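Local coordinates for protein oxidoreductase (Ralstonia eutropha, PDB 3HJ9) that probably acts as a flavoprotein oxidoreductase of the nitroreductase family, binding flavin mononucleotide with residues from both of its subunits, at residues D138-A143 against E195-N200; D95-L100 against E115-A120; N170-C175 against L180-R185; A166-A171 against L207-G212; R147-E150 against L155-T158. All blocks are in the same frame, centred on the assembly; numbering follows the deposited sequence.

Contact 1. Residues D138-A143 against E195-N200; sequences DLVFVA and EHMSLN
Val140 and Val142, on the same face of strand 137-144, look across at Met197 and Leu199, with CA-CA separations of 9.8 Å for Val140-Met197 and 9.0 Å for Val142-Leu199, so that only side chains span the gap. Helix 190-196 ends here in a Schellman motif: Ser198 takes a positive phi of 57°, and its N bonds back to Glu195 O at 3.2 Å. Met197, just before the reversal, and Leu199, just after it, both point toward the sheet. Met197 is present as selenomethionine; its chain runs out straight and bends at SE (chi3 74°), which brings CE in between the two valines. Its tip meets Val140 head on, CE lying 3.9 Å from Val140 CB, but it slips past Val142. A flexible, unbranched chain suits a gap this wide, while beta-branched valines favour the strand and offer it a short, firm surface. Tyr97 of the adjoining strand 94-100 closes the apolar patch against Val142, Met197 and Leu199. The contact thus seats the end of the helix on the sheet of this nitroreductase-family domain. Beyond Met197 the second pair meets tip to tip, with Leu199 CD1 3.9 Å from Val142 CG1.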
# COMPACT_ATOMS: atom_id res chain seq x y z
N ASP A 138 -12.01 -11.20 -8.15
CA ASP A 138 -11.88 -10.01 -7.30
C ASP A 138 -11.17 -10.45 -6.02
O ASP A 138 -11.50 -11.48 -5.46
CB ASP A 138 -13.23 -9.46 -6.81
CG ASP A 138 -14.02 -8.70 -7.84
OD1 ASP A 138 -13.48 -8.26 -8.88
OD2 ASP A 138 -15.24 -8.50 -7.57
N LEU A 139 -10.21 -9.67 -5.56
CA LEU A 139 -9.69 -9.84 -4.20
C LEU A 139 -10.48 -8.90 -3.26
O LEU A 139 -10.75 -7.77 -3.66
CB LEU A 139 -8.23 -9.50 -4.10
CG LEU A 139 -7.29 -10.31 -4.95
CD1 LEU A 139 -5.85 -9.76 -4.70
CD2 LEU A 139 -7.44 -11.81 -4.68
N VAL A 140 -10.89 -9.36 -2.07
CA VAL A 140 -11.45 -8.46 -1.02
C VAL A 140 -10.53 -8.49 0.21
O VAL A 140 -10.23 -9.58 0.77
CB VAL A 140 -12.86 -8.82 -0.58
CG1 VAL A 140 -13.42 -7.69 0.29
CG2 VAL A 140 -13.73 -9.05 -1.80
N PHE A 141 -10.10 -7.30 0.65
CA PHE A 141 -9.19 -7.15 1.80
C PHE A 141 -10.11 -6.83 2.98
O PHE A 141 -10.71 -5.74 3.03
CB PHE A 141 -8.16 -6.06 1.53
CG PHE A 141 -7.27 -6.35 0.34
CD1 PHE A 141 -7.65 -5.98 -0.94
CD2 PHE A 141 -6.04 -7.01 0.50
CE1 PHE A 141 -6.84 -6.26 -2.05
CE2 PHE A 141 -5.21 -7.28 -0.60
CZ PHE A 141 -5.60 -6.90 -1.87
N VAL A 142 -10.26 -7.79 3.87
CA VAL A 142 -11.17 -7.69 5.00
C VAL A 142 -10.41 -7.41 6.28
O VAL A 142 -9.51 -8.16 6.60
CB VAL A 142 -11.97 -8.96 5.16
CG1 VAL A 142 -12.87 -8.91 6.43
CG2 VAL A 142 -12.81 -9.23 3.88
N ALA A 143 -10.80 -6.36 7.02
CA ALA A 143 -10.17 -6.01 8.32
C ALA A 143 -10.83 -6.81 9.40
O ALA A 143 -12.06 -6.88 9.47
CB ALA A 143 -10.28 -4.51 8.66
N GLU A 195 -22.45 -8.83 4.35
CA GLU A 195 -23.61 -9.75 4.34
C GLU A 195 -23.51 -10.80 3.21
O GLU A 195 -23.72 -11.99 3.45
CB GLU A 195 -24.92 -8.94 4.23
CG GLU A 195 -26.19 -9.70 3.82
CD GLU A 195 -26.57 -10.79 4.78
OE1 GLU A 195 -26.16 -10.70 5.96
OE2 GLU A 195 -27.32 -11.73 4.37
N HIS A 196 -23.21 -10.36 1.99
CA HIS A 196 -23.07 -11.28 0.85
C HIS A 196 -21.96 -12.29 1.08
O HIS A 196 -22.11 -13.46 0.72
CB HIS A 196 -22.87 -10.56 -0.49
CG HIS A 196 -24.08 -9.79 -0.93
ND1 HIS A 196 -25.33 -10.34 -0.95
CD2 HIS A 196 -24.22 -8.53 -1.39
CE1 HIS A 196 -26.20 -9.45 -1.39
NE2 HIS A 196 -25.55 -8.34 -1.67
N MSE A 197 -20.88 -11.84 1.72
CA MSE A 197 -19.73 -12.67 2.02
C MSE A 197 -19.86 -13.57 3.27
O MSE A 197 -18.93 -14.34 3.54
CB MSE A 197 -18.48 -11.79 2.17
CG MSE A 197 -18.05 -11.10 0.87
SE MSE A 197 -16.61 -9.87 1.26
CE MSE A 197 -15.14 -11.12 1.54
N SER A 198 -20.98 -13.46 4.02
CA SER A 198 -21.25 -14.22 5.26
C SER A 198 -20.12 -13.99 6.30
O SER A 198 -19.69 -14.91 6.98
CB SER A 198 -21.44 -15.71 4.95
OG SER A 198 -22.44 -15.93 3.93
N LEU A 199 -19.62 -12.75 6.38
CA LEU A 199 -18.53 -12.40 7.31
C LEU A 199 -19.08 -12.31 8.72
O LEU A 199 -20.27 -12.09 8.91
CB LEU A 199 -17.90 -11.04 6.96
CG LEU A 199 -17.14 -10.87 5.66
CD1 LEU A 199 -16.61 -9.44 5.50
CD2 LEU A 199 -16.02 -11.90 5.50
N ASN A 200 -18.20 -12.47 9.71
CA ASN A 200 -18.56 -12.32 11.13
C ASN A 200 -18.75 -10.85 11.43
O ASN A 200 -18.31 -10.01 10.63
CB ASN A 200 -17.44 -12.84 12.03
CG ASN A 200 -17.21 -14.32 11.85
OD1 ASN A 200 -18.14 -15.08 11.62
ND2 ASN A 200 -15.96 -14.73 11.96

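Contact 2. Residues D95-L100 against E115-A120; sequences DVYVAL and ELKRAA
Tyr97 faces Lys117 across 8.5 Å between CA atoms, and from 97-100 and 117-120 the two pieces of chain run 29° apart. Strand 103-108 lies between strands 94-100 and 113-116 in the sheet, so the segments are not direct sheet partners. They meet because the second one turns a corner at Lys117, where Lys117 and Arg118 together face Leu104 in a classic beta bulge. At this bulge the Lys117 CB points toward the tyrosine strand. CG, anti to the backbone N (chi1 -179°), rests at the ring edge, near its plane, 3.7 Å from Tyr97 CE2; the bend at chi2 (65°) then carries the chain along to a water. The long aliphatic part of lysine suits this half-buried place, because it packs on carbon while carrying the ammonium out to that water. The water bridges the polar ends, 2.8 Å from Tyr97 OH and accepting from Lys117 NZ, which also makes a weak hydrogen bond to Ser198 O. At the far end Leu100 O and Ala120 O approach to 4.2 Å, and a second water donates to both. Two carbonyl acceptors cannot satisfy each other. The chemistry therefore implies a contact joined in its polar parts by water, with the Tyr97-Lys117 packing as its main direct part.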
# COMPACT_ATOMS: atom_id res chain seq x y z
N ASP A 95 -7.37 -10.13 6.11
CA ASP A 95 -7.54 -11.43 5.51
C ASP A 95 -7.94 -11.16 4.07
O ASP A 95 -8.76 -10.27 3.79
CB ASP A 95 -8.66 -12.25 6.18
CG ASP A 95 -8.32 -12.71 7.59
OD1 ASP A 95 -7.13 -12.89 7.93
OD2 ASP A 95 -9.27 -12.92 8.38
N VAL A 96 -7.37 -11.92 3.15
CA VAL A 96 -7.65 -11.75 1.76
C VAL A 96 -8.62 -12.82 1.33
O VAL A 96 -8.36 -14.00 1.50
CB VAL A 96 -6.37 -11.78 0.92
CG1 VAL A 96 -6.74 -11.69 -0.55
CG2 VAL A 96 -5.47 -10.63 1.31
N TYR A 97 -9.71 -12.37 0.74
CA TYR A 97 -10.74 -13.23 0.19
C TYR A 97 -10.64 -13.12 -1.31
O TYR A 97 -10.23 -12.09 -1.82
CB TYR A 97 -12.13 -12.81 0.67
CG TYR A 97 -12.42 -13.20 2.09
CD1 TYR A 97 -11.90 -12.46 3.16
CD2 TYR A 97 -13.22 -14.30 2.39
CE1 TYR A 97 -12.17 -12.79 4.48
CE2 TYR A 97 -13.50 -14.66 3.69
CZ TYR A 97 -12.94 -13.92 4.75
OH TYR A 97 -13.21 -14.28 6.03
N VAL A 98 -11.07 -14.17 -2.00
CA VAL A 98 -11.03 -14.21 -3.46
C VAL A 98 -12.41 -14.62 -3.99
O VAL A 98 -12.87 -15.72 -3.66
CB VAL A 98 -9.98 -15.25 -4.01
CG1 VAL A 98 -9.71 -15.01 -5.46
CG2 VAL A 98 -8.67 -15.19 -3.23
N ALA A 99 -13.05 -13.76 -4.79
CA ALA A 99 -14.33 -14.10 -5.43
C ALA A 99 -14.00 -14.70 -6.78
O ALA A 99 -13.49 -13.98 -7.65
CB ALA A 99 -15.25 -12.89 -5.57
N LEU A 100 -14.20 -16.01 -6.92
CA LEU A 100 -14.04 -16.71 -8.19
C LEU A 100 -15.44 -17.10 -8.68
O LEU A 100 -16.41 -17.11 -7.88
CB LEU A 100 -13.22 -17.98 -8.01
CG LEU A 100 -11.74 -17.76 -7.68
CD1 LEU A 100 -11.17 -19.06 -7.08
CD2 LEU A 100 -10.95 -17.26 -8.92
N GLU A 115 -9.77 -21.64 1.18
CA GLU A 115 -10.82 -22.32 1.95
C GLU A 115 -12.15 -21.68 1.57
O GLU A 115 -12.25 -20.45 1.57
CB GLU A 115 -10.58 -22.12 3.44
CG GLU A 115 -9.30 -22.76 3.96
CD GLU A 115 -9.08 -22.59 5.49
OE1 GLU A 115 -8.87 -23.64 6.16
OE2 GLU A 115 -9.14 -21.45 6.04
N LEU A 116 -13.13 -22.49 1.20
CA LEU A 116 -14.46 -22.00 0.78
C LEU A 116 -15.18 -21.26 1.93
O LEU A 116 -15.25 -21.77 3.04
CB LEU A 116 -15.32 -23.14 0.22
CG LEU A 116 -16.71 -22.82 -0.35
CD1 LEU A 116 -16.59 -21.91 -1.57
CD2 LEU A 116 -17.44 -24.14 -0.68
N LYS A 117 -15.61 -20.04 1.64
CA LYS A 117 -16.38 -19.17 2.54
C LYS A 117 -17.84 -19.17 2.08
O LYS A 117 -18.74 -19.22 2.92
CB LYS A 117 -15.83 -17.74 2.50
CG LYS A 117 -16.53 -16.71 3.42
CD LYS A 117 -16.34 -17.04 4.93
CE LYS A 117 -17.31 -16.23 5.75
NZ LYS A 117 -17.39 -16.58 7.19
N ARG A 118 -18.08 -19.06 0.76
CA ARG A 118 -19.44 -19.18 0.20
C ARG A 118 -19.51 -19.75 -1.24
O ARG A 118 -18.85 -19.25 -2.15
CB ARG A 118 -20.13 -17.81 0.29
CG ARG A 118 -21.62 -17.96 0.18
CD ARG A 118 -22.36 -16.68 0.31
NE ARG A 118 -23.77 -16.97 0.12
CZ ARG A 118 -24.76 -16.09 0.13
NH1 ARG A 118 -24.54 -14.79 0.30
NH2 ARG A 118 -25.99 -16.53 -0.05
N ALA A 119 -20.34 -20.76 -1.44
CA ALA A 119 -20.54 -21.40 -2.75
C ALA A 119 -21.47 -20.53 -3.60
O ALA A 119 -22.61 -20.86 -3.82
CB ALA A 119 -21.08 -22.85 -2.59
N ALA A 120 -20.95 -19.39 -4.02
CA ALA A 120 -21.66 -18.41 -4.83
C ALA A 120 -20.63 -17.50 -5.52
O ALA A 120 -19.48 -17.33 -5.01
CB ALA A 120 -22.60 -17.57 -3.98
O HOH W 1 -15.29 -14.87 7.74
O HOH W 2 -17.25 -15.68 -5.46

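Contact 3. Residues N170-C175 against L180-R185; sequences NAYLYC and LGAVVR. With FMN (flavin mononucleotide), chain C.
Tyr172 turns its ring toward Val184 through a chi1 of -96°, well away from a staggered value, while Val184 places CG1 between its own backbone N and carbonyl carbon. CG1 thereby reaches the tyrosine's edge, in the ring plane, 3.7 Å from CE2, and its other side meets the flavin at C9. Helix 170-175 runs nearly antiparallel to strand 181-185, their axes 7.8 Å apart at an angle of 162°. The phenol accepts an almost straight hydrogen bond from Val184 N, at 3.0 Å from OH and 175° at the hydrogen. Nearer the turn small groups allow the close approach, Cys175 SG lying 3.9 Å from Ala182 CB; separately, Leu180 N donates to Cys175 O at 2.8 Å. Val183, Val184 and Arg185 line the flavin mononucleotide pocket, and Val184 O comes within 3.0 Å of C10 of the isoalloxazine. Besides Val184 N, Tyr172 OH is hydrogen-bonded to Ser51 OG, which itself bonds the flavin, and the ring makes a cation-pi contact with Arg49, which also hydrogen-bonds the FMN. The tyrosine is thus a second-shell residue, its hydroxyl tying the strand packed against the isoalloxazine face to a side chain that holds the cofactor.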
# COMPACT_ATOMS: atom_id res chain seq x y z
N ASN A 170 1.35 -4.78 -3.64
CA ASN A 170 2.06 -5.99 -4.03
C ASN A 170 1.33 -6.67 -5.21
O ASN A 170 1.98 -7.13 -6.14
CB ASN A 170 2.17 -7.00 -2.88
CG ASN A 170 3.15 -6.58 -1.81
OD1 ASN A 170 3.85 -5.58 -1.94
ND2 ASN A 170 3.19 -7.36 -0.71
N ALA A 171 0.00 -6.73 -5.13
CA ALA A 171 -0.84 -7.36 -6.20
C ALA A 171 -0.74 -6.61 -7.53
O ALA A 171 -0.66 -7.23 -8.61
CB ALA A 171 -2.33 -7.50 -5.74
N TYR A 172 -0.82 -5.28 -7.46
CA TYR A 172 -0.61 -4.41 -8.64
C TYR A 172 0.71 -4.67 -9.36
O TYR A 172 0.73 -4.83 -10.58
CB TYR A 172 -0.62 -2.93 -8.26
CG TYR A 172 -1.90 -2.17 -8.42
CD1 TYR A 172 -2.43 -1.91 -9.69
CD2 TYR A 172 -2.54 -1.60 -7.31
CE1 TYR A 172 -3.62 -1.11 -9.83
CE2 TYR A 172 -3.70 -0.80 -7.46
CZ TYR A 172 -4.23 -0.56 -8.69
OH TYR A 172 -5.35 0.23 -8.77
N LEU A 173 1.78 -4.68 -8.57
CA LEU A 173 3.14 -4.92 -9.06
C LEU A 173 3.27 -6.33 -9.65
O LEU A 173 3.86 -6.49 -10.75
CB LEU A 173 4.20 -4.63 -7.96
CG LEU A 173 4.31 -3.15 -7.54
CD1 LEU A 173 5.18 -2.96 -6.29
CD2 LEU A 173 4.79 -2.23 -8.70
N TYR A 174 2.69 -7.33 -8.98
CA TYR A 174 2.66 -8.69 -9.53
C TYR A 174 1.92 -8.68 -10.89
O TYR A 174 2.44 -9.22 -11.88
CB TYR A 174 2.08 -9.74 -8.56
CG TYR A 174 2.03 -11.05 -9.24
CD1 TYR A 174 3.18 -11.84 -9.36
CD2 TYR A 174 0.87 -11.46 -9.91
CE1 TYR A 174 3.14 -13.04 -10.10
CE2 TYR A 174 0.83 -12.65 -10.65
CZ TYR A 174 1.95 -13.44 -10.72
OH TYR A 174 1.89 -14.59 -11.47
N CYS A 175 0.77 -8.02 -10.96
CA CYS A 175 0.01 -7.96 -12.20
C CYS A 175 0.82 -7.36 -13.35
O CYS A 175 0.82 -7.91 -14.47
CB CYS A 175 -1.33 -7.24 -12.01
SG CYS A 175 -2.44 -8.26 -11.02
N LEU A 180 -0.91 -8.79 -16.42
CA LEU A 180 -2.30 -8.78 -16.01
C LEU A 180 -2.73 -7.35 -15.65
O LEU A 180 -1.90 -6.51 -15.29
CB LEU A 180 -2.50 -9.68 -14.78
CG LEU A 180 -2.31 -11.19 -14.89
CD1 LEU A 180 -2.41 -11.86 -13.51
CD2 LEU A 180 -3.37 -11.78 -15.86
N GLY A 181 -4.02 -7.08 -15.76
CA GLY A 181 -4.62 -5.82 -15.34
C GLY A 181 -5.11 -5.96 -13.91
O GLY A 181 -5.43 -7.08 -13.44
N ALA A 182 -5.19 -4.82 -13.21
CA ALA A 182 -5.70 -4.73 -11.86
C ALA A 182 -6.30 -3.32 -11.59
O ALA A 182 -5.89 -2.35 -12.24
CB ALA A 182 -4.57 -5.05 -10.82
N VAL A 183 -7.26 -3.23 -10.66
CA VAL A 183 -7.78 -1.91 -10.19
C VAL A 183 -8.28 -2.10 -8.77
O VAL A 183 -9.09 -3.00 -8.51
CB VAL A 183 -8.83 -1.30 -11.13
CG1 VAL A 183 -10.06 -2.18 -11.25
CG2 VAL A 183 -9.24 0.16 -10.66
N VAL A 184 -7.67 -1.36 -7.82
CA VAL A 184 -8.10 -1.35 -6.44
C VAL A 184 -9.38 -0.48 -6.38
O VAL A 184 -9.52 0.51 -7.14
CB VAL A 184 -6.97 -0.85 -5.46
CG1 VAL A 184 -6.64 0.65 -5.66
CG2 VAL A 184 -7.40 -1.14 -4.01
N ARG A 185 -10.35 -0.91 -5.57
CA ARG A 185 -11.65 -0.22 -5.45
C ARG A 185 -11.99 -0.08 -3.98
O ARG A 185 -12.00 -1.08 -3.24
CB ARG A 185 -12.74 -0.97 -6.20
CG ARG A 185 -12.31 -1.42 -7.59
CD ARG A 185 -13.19 -2.50 -8.13
NE ARG A 185 -14.51 -2.05 -8.50
CZ ARG A 185 -15.47 -2.86 -8.95
NH1 ARG A 185 -15.27 -4.16 -9.08
NH2 ARG A 185 -16.65 -2.37 -9.27
N1 FMN C . -10.94 3.04 -9.04
C2 FMN C . -12.24 2.70 -9.33
O2 FMN C . -12.60 2.53 -10.50
N3 FMN C . -13.15 2.54 -8.29
C4 FMN C . -12.77 2.75 -6.97
O4 FMN C . -13.62 2.59 -6.08
C4A FMN C . -11.44 3.10 -6.68
N5 FMN C . -11.03 3.30 -5.37
C5A FMN C . -9.70 3.57 -5.08
C6 FMN C . -9.35 3.73 -3.75
C7 FMN C . -8.02 4.02 -3.41
C7M FMN C . -7.65 4.19 -1.96
C8 FMN C . -7.05 4.18 -4.40
C8M FMN C . -5.64 4.52 -4.04
C9 FMN C . -7.41 4.04 -5.76
C9A FMN C . -8.75 3.73 -6.12
N10 FMN C . -9.17 3.55 -7.43
C10 FMN C . -10.52 3.25 -7.72
C1' FMN C . -8.22 3.61 -8.60
C2' FMN C . -7.92 5.01 -9.07
O2' FMN C . -9.03 5.57 -9.74
C3' FMN C . -6.70 4.94 -9.98
O3' FMN C . -5.59 4.62 -9.17
C4' FMN C . -6.51 6.29 -10.69
O4' FMN C . -7.45 6.31 -11.76
C5' FMN C . -5.10 6.52 -11.20
O5' FMN C . -4.85 5.52 -12.19
P FMN C . -3.58 4.57 -12.06
O1P FMN C . -2.33 5.30 -11.68
O2P FMN C . -3.88 3.54 -10.97
O3P FMN C . -3.39 3.89 -13.41

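Contact 4. Residues A166-A171 against L207-G212; sequences AMAENA and LSQTIG
The flat amide of Gln209 is received between Ala168 and Ala171 of the helix: Ala168 CB stands over one face, and Ala171 CB lies low on the other side, out toward the OE1 end. Ala171 CB presses hardest on the oxygen, at 3.2 Å from Gln209 OE1, whereas Ala168 CB stands 3.9 Å from the same atom. The ring of Tyr172 adds a further neighbour at NE2. The glutamine reaches the helix because its chain is extended beyond CG, itself anti to the backbone N (chi1 -167°), so the amide is carried straight up from the strand. There NE2 donates to Ala168 O at 3.0 Å, with 157° at the hydrogen. The donor stands somewhat off the carbonyl plane, as might be expected where a side chain approaches a helical carbonyl from the flank. This bond supports the assignment of the nitrogen to this end. The price is paid by OE1, which is buried here without a polar partner. Alanines suit the helix face because their single CB leaves the backbone carbonyl of Ala168 within reach of the amide; Ala171 also touches Ile211, CB to CD1 at 4.4 Å. This is helix-on-sheet packing of the alpha/beta nitroreductase-family fold, helix 156-177 being laid along strand 203-212 with axes parallel within 6° and 9.9 Å apart. That strand lies between strands 137-144 and 181-185: Phe141 flanks Ala168 and Gln209 from one neighbour, and Val184 touches Ala168 from the other. Farther round the helix, Glu169 and Asn170 face the second subunit.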
# COMPACT_ATOMS: atom_id res chain seq x y z
N ALA A 166 -0.98 -1.65 1.01
CA ALA A 166 0.32 -2.28 0.79
C ALA A 166 0.15 -3.61 0.11
O ALA A 166 0.85 -3.92 -0.85
CB ALA A 166 1.06 -2.46 2.08
N MSE A 167 -0.82 -4.39 0.58
CA MSE A 167 -1.08 -5.72 0.04
C MSE A 167 -1.64 -5.62 -1.37
O MSE A 167 -1.23 -6.38 -2.27
CB MSE A 167 -2.05 -6.49 0.94
CG MSE A 167 -1.47 -6.71 2.30
SE MSE A 167 -2.86 -7.17 3.58
CE MSE A 167 -2.78 -9.06 3.50
N ALA A 168 -2.54 -4.66 -1.55
CA ALA A 168 -3.09 -4.37 -2.90
C ALA A 168 -1.96 -3.86 -3.81
O ALA A 168 -1.99 -4.12 -5.01
CB ALA A 168 -4.21 -3.34 -2.83
N GLU A 169 -0.95 -3.16 -3.24
CA GLU A 169 0.17 -2.67 -4.07
C GLU A 169 1.07 -3.82 -4.53
O GLU A 169 1.52 -3.83 -5.68
CB GLU A 169 0.98 -1.58 -3.36
CG GLU A 169 2.04 -0.91 -4.21
CD GLU A 169 1.50 -0.16 -5.43
OE1 GLU A 169 0.26 -0.09 -5.62
OE2 GLU A 169 2.34 0.37 -6.21
N ASN A 170 1.35 -4.78 -3.64
CA ASN A 170 2.06 -5.99 -4.03
C ASN A 170 1.33 -6.67 -5.21
O ASN A 170 1.98 -7.13 -6.14
CB ASN A 170 2.17 -7.00 -2.88
CG ASN A 170 3.15 -6.58 -1.81
OD1 ASN A 170 3.85 -5.58 -1.94
ND2 ASN A 170 3.19 -7.36 -0.71
N ALA A 171 0.00 -6.73 -5.13
CA ALA A 171 -0.84 -7.36 -6.20
C ALA A 171 -0.74 -6.61 -7.53
O ALA A 171 -0.66 -7.23 -8.61
CB ALA A 171 -2.33 -7.50 -5.74
N LEU A 207 -11.13 -2.75 1.09
CA LEU A 207 -10.87 -2.53 -0.33
C LEU A 207 -11.11 -3.81 -1.08
O LEU A 207 -11.00 -4.90 -0.51
CB LEU A 207 -9.39 -2.18 -0.56
CG LEU A 207 -8.76 -0.93 0.03
CD1 LEU A 207 -7.21 -1.00 -0.16
CD2 LEU A 207 -9.37 0.35 -0.59
N SER A 208 -11.48 -3.69 -2.35
CA SER A 208 -11.50 -4.84 -3.24
C SER A 208 -10.51 -4.54 -4.39
O SER A 208 -10.00 -3.41 -4.53
CB SER A 208 -12.89 -5.16 -3.76
OG SER A 208 -13.36 -4.08 -4.51
N GLN A 209 -10.19 -5.57 -5.18
CA GLN A 209 -9.30 -5.38 -6.34
C GLN A 209 -9.67 -6.36 -7.43
O GLN A 209 -9.63 -7.59 -7.22
CB GLN A 209 -7.86 -5.55 -5.92
CG GLN A 209 -6.78 -5.08 -6.92
CD GLN A 209 -5.38 -5.22 -6.30
OE1 GLN A 209 -5.20 -6.04 -5.39
NE2 GLN A 209 -4.40 -4.42 -6.76
N THR A 210 -10.03 -5.80 -8.58
CA THR A 210 -10.52 -6.59 -9.72
C THR A 210 -9.33 -6.89 -10.60
O THR A 210 -8.63 -5.98 -10.99
CB THR A 210 -11.60 -5.81 -10.42
OG1 THR A 210 -12.63 -5.62 -9.46
CG2 THR A 210 -12.15 -6.54 -11.61
N ILE A 211 -9.11 -8.18 -10.90
CA ILE A 211 -7.93 -8.65 -11.62
C ILE A 211 -8.26 -9.59 -12.77
O ILE A 211 -9.17 -10.42 -12.68
CB ILE A 211 -6.96 -9.34 -10.60
CG1 ILE A 211 -6.41 -8.30 -9.62
CG2 ILE A 211 -5.80 -10.10 -11.31
CD1 ILE A 211 -5.55 -8.83 -8.50
N GLY A 212 -7.53 -9.41 -13.87
CA GLY A 212 -7.60 -10.26 -15.04
C GLY A 212 -6.70 -9.78 -16.16
O GLY A 212 -5.99 -8.76 -16.00

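Contact 5. Residues R147-E150 against L155-T158; sequences RMQE and LRET
Arg156 brings its guanidinium up to the backbone of Met148 and the amide of Gln149: NE stands 3.2 Å from Met148 O, and NH2 hydrogen-bonds Met151 O in the turn that follows. Nearby backbone carbonyls make a natural receiving site for a positive charge. Arg156 arrives there by stretching out from CG to NE, so that its aliphatic part spans the distance from helix to loop. Gln149 lies across the group at about a right angle. Its NE2 sits 3.5 Å above one face of the guanidinium, displaced toward the rim, and the two planes are inclined by 58°. NE2 and Arg156 NH1 are both donors and form no hydrogen bond; the glutamine N-H group donates instead to His145 O. The bend of Gln149 at chi2 (-57°) folds the chain back over the arginine even though its CB starts out pointing away. Met148, deposited as selenomethionine, slides along Arg156 in the opposite direction. Its bend at chi3 lays CE 3.7 Å from Arg156 CB and 3.6 Å from Arg156 O, giving the arginine methylenes an apolar partner. A flexible methionine suits this buried spot beside the first helical turn. The contact closes the loop between strand 137-144 and helix 156-177. Met148 also rests on Phe159, part of the flavin pocket, and on Ser160; Arg147 at the start of the loop forms a salt bridge with Asp95 of strand 94-100, and Thr158 hydrogen-bonds Arg190 of the second subunit.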
# COMPACT_ATOMS: atom_id res chain seq x y z
N ARG A 147 -8.69 -8.54 16.09
CA ARG A 147 -7.23 -8.49 16.25
C ARG A 147 -6.67 -7.06 16.41
O ARG A 147 -5.44 -6.88 16.47
CB ARG A 147 -6.56 -9.16 15.06
CG ARG A 147 -6.95 -10.63 14.86
CD ARG A 147 -6.61 -11.09 13.47
NE ARG A 147 -7.45 -12.20 13.00
CZ ARG A 147 -7.59 -12.60 11.71
NH1 ARG A 147 -6.93 -12.01 10.70
NH2 ARG A 147 -8.42 -13.62 11.44
N MSE A 148 -7.55 -6.05 16.52
CA MSE A 148 -7.12 -4.64 16.63
C MSE A 148 -7.46 -3.96 17.95
O MSE A 148 -7.23 -2.75 18.10
CB MSE A 148 -7.75 -3.83 15.47
CG MSE A 148 -7.48 -4.43 14.09
SE MSE A 148 -7.71 -3.12 12.62
CE MSE A 148 -6.29 -1.96 13.13
N GLN A 149 -8.00 -4.72 18.91
CA GLN A 149 -8.46 -4.15 20.16
C GLN A 149 -7.35 -3.61 21.05
O GLN A 149 -7.65 -2.80 21.90
CB GLN A 149 -9.42 -5.08 20.92
CG GLN A 149 -10.68 -5.46 20.12
CD GLN A 149 -11.51 -4.24 19.65
OE1 GLN A 149 -12.10 -3.52 20.46
NE2 GLN A 149 -11.58 -4.04 18.32
N GLU A 150 -6.08 -3.99 20.84
CA GLU A 150 -4.98 -3.37 21.65
C GLU A 150 -4.40 -2.13 20.94
O GLU A 150 -3.47 -1.52 21.45
CB GLU A 150 -3.89 -4.41 22.03
CG GLU A 150 -4.36 -5.52 23.00
N LEU A 155 -7.00 5.12 15.26
CA LEU A 155 -6.00 4.73 14.24
C LEU A 155 -6.31 3.44 13.51
O LEU A 155 -5.59 3.15 12.55
CB LEU A 155 -4.60 4.62 14.87
CG LEU A 155 -4.00 5.91 15.40
CD1 LEU A 155 -2.71 5.63 16.14
CD2 LEU A 155 -3.78 6.87 14.26
N ARG A 156 -7.37 2.71 13.90
CA ARG A 156 -7.69 1.42 13.28
C ARG A 156 -8.02 1.50 11.80
O ARG A 156 -7.57 0.64 11.03
CB ARG A 156 -8.80 0.67 14.01
CG ARG A 156 -8.41 0.26 15.40
CD ARG A 156 -9.57 -0.35 16.14
NE ARG A 156 -9.25 -0.38 17.55
CZ ARG A 156 -10.11 -0.47 18.56
NH1 ARG A 156 -11.44 -0.55 18.36
NH2 ARG A 156 -9.62 -0.47 19.80
N GLU A 157 -8.80 2.52 11.41
CA GLU A 157 -9.15 2.66 9.97
C GLU A 157 -7.89 2.97 9.18
O GLU A 157 -7.71 2.39 8.12
CB GLU A 157 -10.24 3.69 9.67
CG GLU A 157 -10.60 3.78 8.15
CD GLU A 157 -11.04 2.46 7.53
OE1 GLU A 157 -12.18 2.03 7.79
OE2 GLU A 157 -10.27 1.85 6.73
N THR A 158 -7.00 3.84 9.71
CA THR A 158 -5.73 4.15 9.03
C THR A 158 -4.84 2.88 8.90
O THR A 158 -4.28 2.61 7.85
CB THR A 158 -4.93 5.22 9.77
OG1 THR A 158 -5.71 6.42 9.87
CG2 THR A 158 -3.61 5.53 9.04

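Contacts 3 and 4 form one unit, their centres 5 Å apart: both use helix 156-177, and their strands 181-185 and 203-212 are neighbours in the sheet. Contact 3 lines the flavin pocket directly, whereas Ala168 of contact 4 is about 8 Å from the cofactor. Contacts 1 and 2, centred 8 Å apart, share the remote face, about 18 to 19 Å from contact 3 between centres; strand 137-144 of contact 1 bonds to Tyr97 on one side and to Leu207 and Gln209 on the other, linking contacts 2 and 4. Contact 5 stands at the edge, tied to contact 2 by the Asp95-Arg147 salt bridge, with Met148 about 8 Å from a flavin.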